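PDB 4KI9: dual specificity protein phosphatase 12 from Homo sapiens, which removes phosphate from phosphotyrosine as well as phosphoserine and phosphothreonine residues of proteins, the crystallised part being its dual-specificity phosphatase catalytic domain. Local coordinates for residues A[63-66]-A[67-70]; A[108-111]-A[112-116]. The protein carries 2 engineered substitutions. One frame throughout, in Å; residues are numbered along the deposited sequence.

Interaction 1: A[63-66]-A[67-70]; sequences DLLS and HLDR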
loop_
_atom_site.group_PDB
_atom_site.type_symbol
_atom_site.label_atom_id
_atom_site.label_comp_id
_atom_site.label_asym_id
_atom_site.label_seq_id
_atom_site.Cartn_x
_atom_site.Cartn_y
_atom_site.Cartn_z
ATOM N N ASP A 63 -2.124 12.814 0.550
ATOM C CA ASP A 63 -1.118 12.430 1.528
ATOM C C ASP A 63 -1.286 10.967 1.915
ATOM O O ASP A 63 -2.061 10.640 2.818
ATOM C CB ASP A 63 -1.207 13.325 2.771
ATOM C CG ASP A 63 -0.208 12.933 3.852
ATOM O OD1 ASP A 63 0.692 12.111 3.588
ATOM O OD2 ASP A 63 -0.301 13.468 4.976
ATOM N N LEU A 64 -0.563 10.088 1.226
ATOM C CA LEU A 64 -0.483 8.688 1.616
ATOM C C LEU A 64 0.593 8.490 2.674
ATOM O O LEU A 64 0.489 7.600 3.537
ATOM C CB LEU A 64 -0.147 7.816 0.412
ATOM C CG LEU A 64 -1.254 7.108 -0.362
ATOM C CD1 LEU A 64 -0.619 5.997 -1.155
ATOM C CD2 LEU A 64 -2.331 6.560 0.559
ATOM N N LEU A 65 1.638 9.309 2.596
ATOM C CA LEU A 65 2.812 9.182 3.474
ATOM C C LEU A 65 2.452 9.027 4.952
ATOM O O LEU A 65 3.009 8.176 5.642
ATOM C CB LEU A 65 3.755 10.382 3.288
ATOM C CG LEU A 65 5.003 10.441 4.181
ATOM C CD1 LEU A 65 5.848 9.174 4.031
ATOM C CD2 LEU A 65 5.857 11.662 3.808
ATOM N N SER A 66 1.513 9.845 5.424
ATOM C CA SER A 66 1.132 9.870 6.829
ATOM C C SER A 66 0.467 8.568 7.278
ATOM O O SER A 66 0.461 8.256 8.464
ATOM C CB SER A 66 0.204 11.062 7.103
ATOM O OG SER A 66 0.894 12.293 6.886
ATOM N N HIS A 67 -0.073 7.808 6.323
ATOM C CA HIS A 67 -0.762 6.539 6.616
ATOM C C HIS A 67 0.076 5.275 6.412
ATOM O O HIS A 67 -0.403 4.162 6.671
ATOM C CB HIS A 67 -2.031 6.429 5.764
ATOM C CG HIS A 67 -2.967 7.571 5.954
ATOM N ND1 HIS A 67 -2.880 8.732 5.216
ATOM C CD2 HIS A 67 -3.974 7.763 6.837
ATOM C CE1 HIS A 67 -3.819 9.571 5.610
ATOM N NE2 HIS A 67 -4.496 9.009 6.593
ATOM N N LEU A 68 1.316 5.431 5.954
ATOM C CA LEU A 68 2.118 4.284 5.544
ATOM C C LEU A 68 2.491 3.334 6.680
ATOM O O LEU A 68 2.463 2.128 6.493
ATOM C CB LEU A 68 3.390 4.715 4.778
ATOM C CG LEU A 68 3.182 5.359 3.405
ATOM C CD1 LEU A 68 4.538 5.786 2.768
ATOM C CD2 LEU A 68 2.378 4.430 2.484
ATOM N N ASP A 69 2.873 3.858 7.841
ATOM C CA ASP A 69 3.190 2.974 8.954
ATOM C C ASP A 69 1.967 2.158 9.411
ATOM O O ASP A 69 2.107 0.985 9.702
ATOM C CB ASP A 69 3.811 3.730 10.125
ATOM C CG ASP A 69 5.306 4.038 9.910
ATOM O OD1 ASP A 69 5.839 4.887 10.637
ATOM O OD2 ASP A 69 5.944 3.438 9.023
ATOM N N ARG A 70 0.782 2.775 9.440
ATOM C CA ARG A 70 -0.465 2.062 9.781
ATOM C C ARG A 70 -0.766 0.964 8.757
ATOM O O ARG A 70 -1.122 -0.169 9.100
ATOM C CB ARG A 70 -1.649 3.034 9.788
ATOM C CG ARG A 70 -1.733 4.003 10.978
ATOM C CD ARG A 70 -2.752 5.134 10.644
ATOM N NE ARG A 70 -3.128 5.906 11.822
ATOM C CZ ARG A 70 -4.145 6.771 11.885
ATOM N NH1 ARG A 70 -4.926 7.006 10.828
ATOM N NH2 ARG A 70 -4.385 7.411 13.023
HETATM O O HOH W 1 1.031 5.825 9.578
#
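The H67 imidazole presents its edge, not a face, to the preceding turn: the carbonyl oxygens of D63 and L64 both lie in the ring plane. ND1 of H67 gives a weak bond to D63 O, 3.2 Å long and bent to 132°; the H67 CG, beside the backbone N with chi1 -57°, folds the ring back to reach it. The backbone carbon S66 C lies oblique to the ring, neither over a face nor at an edge. The second flat group, the D63 carboxylate, is gripped through both oxygens. S66 N meets D63 OD1 at 3.0 Å from above the carboxylate plane, an Asx motif, while S66 OG donates to the syn side of D63 OD2 at 2.5 Å, only 17° out of plane. Two backbone bonds continue the winding: H67 N to L64 O at 2.8 Å and L68 N to L65 O at 3.2 Å. Each spans three residues, giving a tight turn that leads into helix 68-80. The L65 and L68 side chains cross at about a right angle, with L65 CD1 3.8 Å from L68 CD1. L68 also packs on helices 95-108 and 130-141, and the side chain of L64 comes within about 5 Å of that of R95, a substrate-binding residue. A water accepts from R70 N and donates to S66 O. R157 forms a salt bridge with D63 OD2 and Y156 OH a hydrogen bond with D63 OD1, so bonds from backbone, hydroxyls and guanidinium converge on one carboxylate; they fix its rotation and probably favour its ionised form.

Interaction 2: A[108-111]-A[112-116]; sequences DQLP and FEKAY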
loop_
_atom_site.group_PDB
_atom_site.type_symbol
_atom_site.label_atom_id
_atom_site.label_comp_id
_atom_site.label_asym_id
_atom_site.label_seq_id
_atom_site.Cartn_x
_atom_site.Cartn_y
_atom_site.Cartn_z
ATOM N N ASP A 108 11.889 -5.198 4.150
ATOM C CA ASP A 108 13.190 -5.588 3.632
ATOM C C ASP A 108 14.272 -4.517 3.804
ATOM O O ASP A 108 15.434 -4.757 3.458
ATOM C CB ASP A 108 13.085 -5.939 2.144
ATOM C CG ASP A 108 12.194 -7.129 1.882
ATOM O OD1 ASP A 108 11.793 -7.320 0.716
ATOM O OD2 ASP A 108 11.881 -7.867 2.835
ATOM N N GLN A 109 13.900 -3.350 4.327
ATOM C CA GLN A 109 14.823 -2.220 4.415
ATOM C C GLN A 109 15.431 -1.977 3.043
ATOM O O GLN A 109 16.651 -1.965 2.889
ATOM C CB GLN A 109 15.930 -2.483 5.441
ATOM C CG GLN A 109 15.420 -2.897 6.807
ATOM C CD GLN A 109 15.693 -1.858 7.872
ATOM O OE1 GLN A 109 15.467 -0.666 7.669
ATOM N NE2 GLN A 109 16.177 -2.308 9.021
ATOM N N LEU A 110 14.571 -1.826 2.043
ATOM C CA LEU A 110 14.993 -1.708 0.645
ATOM C C LEU A 110 14.701 -0.300 0.155
ATOM O O LEU A 110 13.607 0.211 0.386
ATOM C CB LEU A 110 14.153 -2.644 -0.216
ATOM C CG LEU A 110 14.618 -3.972 -0.790
ATOM C CD1 LEU A 110 13.554 -4.461 -1.760
ATOM C CD2 LEU A 110 15.958 -3.839 -1.492
ATOM N N PRO A 111 15.659 0.329 -0.548
ATOM C CA PRO A 111 15.380 1.644 -1.133
ATOM C C PRO A 111 14.180 1.641 -2.085
ATOM O O PRO A 111 13.870 0.615 -2.696
ATOM C CB PRO A 111 16.668 1.960 -1.912
ATOM C CG PRO A 111 17.725 1.225 -1.178
ATOM C CD PRO A 111 17.080 -0.049 -0.681
ATOM N N PHE A 112 13.521 2.788 -2.205
ATOM C CA PHE A 112 12.308 2.909 -3.014
ATOM C C PHE A 112 12.467 2.360 -4.432
ATOM O O PHE A 112 11.615 1.613 -4.919
ATOM C CB PHE A 112 11.852 4.372 -3.082
ATOM C CG PHE A 112 10.950 4.673 -4.255
ATOM C CD1 PHE A 112 11.400 5.454 -5.316
ATOM C CD2 PHE A 112 9.659 4.171 -4.302
ATOM C CE1 PHE A 112 10.571 5.735 -6.394
ATOM C CE2 PHE A 112 8.829 4.445 -5.369
ATOM C CZ PHE A 112 9.286 5.225 -6.422
ATOM N N GLU A 113 13.565 2.722 -5.088
ATOM C CA GLU A 113 13.746 2.349 -6.480
ATOM C C GLU A 113 13.850 0.839 -6.628
ATOM O O GLU A 113 13.298 0.270 -7.565
ATOM C CB GLU A 113 14.972 3.047 -7.087
ATOM C CG GLU A 113 14.857 4.562 -7.137
ATOM C CD GLU A 113 13.960 5.051 -8.265
ATOM O OE1 GLU A 113 13.429 4.207 -9.021
ATOM O OE2 GLU A 113 13.788 6.284 -8.399
ATOM N N LYS A 114 14.538 0.188 -5.692
ATOM C CA LYS A 114 14.659 -1.269 -5.725
ATOM C C LYS A 114 13.327 -1.990 -5.477
ATOM O O LYS A 114 13.010 -2.961 -6.156
ATOM C CB LYS A 114 15.737 -1.751 -4.742
ATOM C CG LYS A 114 17.164 -1.499 -5.232
ATOM C CD LYS A 114 18.160 -1.673 -4.097
ATOM C CE LYS A 114 19.535 -1.149 -4.465
ATOM N NZ LYS A 114 20.331 -0.826 -3.243
ATOM N N ALA A 115 12.549 -1.515 -4.511
ATOM C CA ALA A 115 11.262 -2.140 -4.206
ATOM C C ALA A 115 10.283 -1.960 -5.358
ATOM O O ALA A 115 9.607 -2.896 -5.753
ATOM C CB ALA A 115 10.676 -1.565 -2.923
ATOM N N TYR A 116 10.228 -0.752 -5.905
ATOM C CA TYR A 116 9.282 -0.434 -6.958
ATOM C C TYR A 116 9.645 -1.223 -8.224
ATOM O O TYR A 116 8.770 -1.665 -8.969
ATOM C CB TYR A 116 9.313 1.068 -7.227
ATOM C CG TYR A 116 8.205 1.596 -8.102
ATOM C CD1 TYR A 116 6.989 0.927 -8.215
ATOM C CD2 TYR A 116 8.379 2.762 -8.829
ATOM C CE1 TYR A 116 5.972 1.427 -9.030
ATOM C CE2 TYR A 116 7.379 3.262 -9.636
ATOM C CZ TYR A 116 6.179 2.594 -9.732
ATOM O OH TYR A 116 5.202 3.112 -10.549
#
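L110 and P111 fold against the first turn of helix 112-122, with P111 at the N-cap position, just after a link in which Q109 leaves helix 95-108 with positive phi. The evidence for the start of the helix is the bond from A115 N to P111 O, 3.1 Å long with an N-H...O angle of 165°. The side chains divide around it. L110 spreads its two methyls over neighbouring residues of the turn: CD2 lies 3.9 Å from K114 CB, and CD1 is 4.2 Å from A115 CB. K114 places CG beside its backbone N (chi1 -75°) and runs extended from there, so its methylene chain passes the pyrrolidine at a slant. K114 CD comes within 3.9 Å of P111 CD, an apolar contact made by the middle of the lysine; relative to L110 the same side chain crosses at about a right angle. F112 turns the other way. Its CG stands anti to the backbone N, chi1 159°, and the ring leaves the link to pack on M105 of helix 95-108 and on E133 and L136 of helix 130-141. Q140 accepts a hydrogen bond from F112 N, joining this helix start to helix 130-141. At the far end of the lysine, K114 NZ sits 3.9 Å from P111 CG.

Interactions 1 and 2 each bring the chain into a helix, 68-80 and 112-122 respectively, and their centres lie about 17 Å apart without touching. Helices 95-108 and 130-141 pack on both, through L68 in 63-70 and F112 in 108-116; L136 is common to the two. The first sits deeper, about 9 Å from the centre of the chain against 13 Å, with three buried residues and no exposed one among six that touch; the second has two of each. Their chemistry differs accordingly: 63-70 gathers hydrogen bonds on the D63 carboxylate in an Asx motif, whereas 108-116 combines one backbone bond with aliphatic packing that extends to the surface.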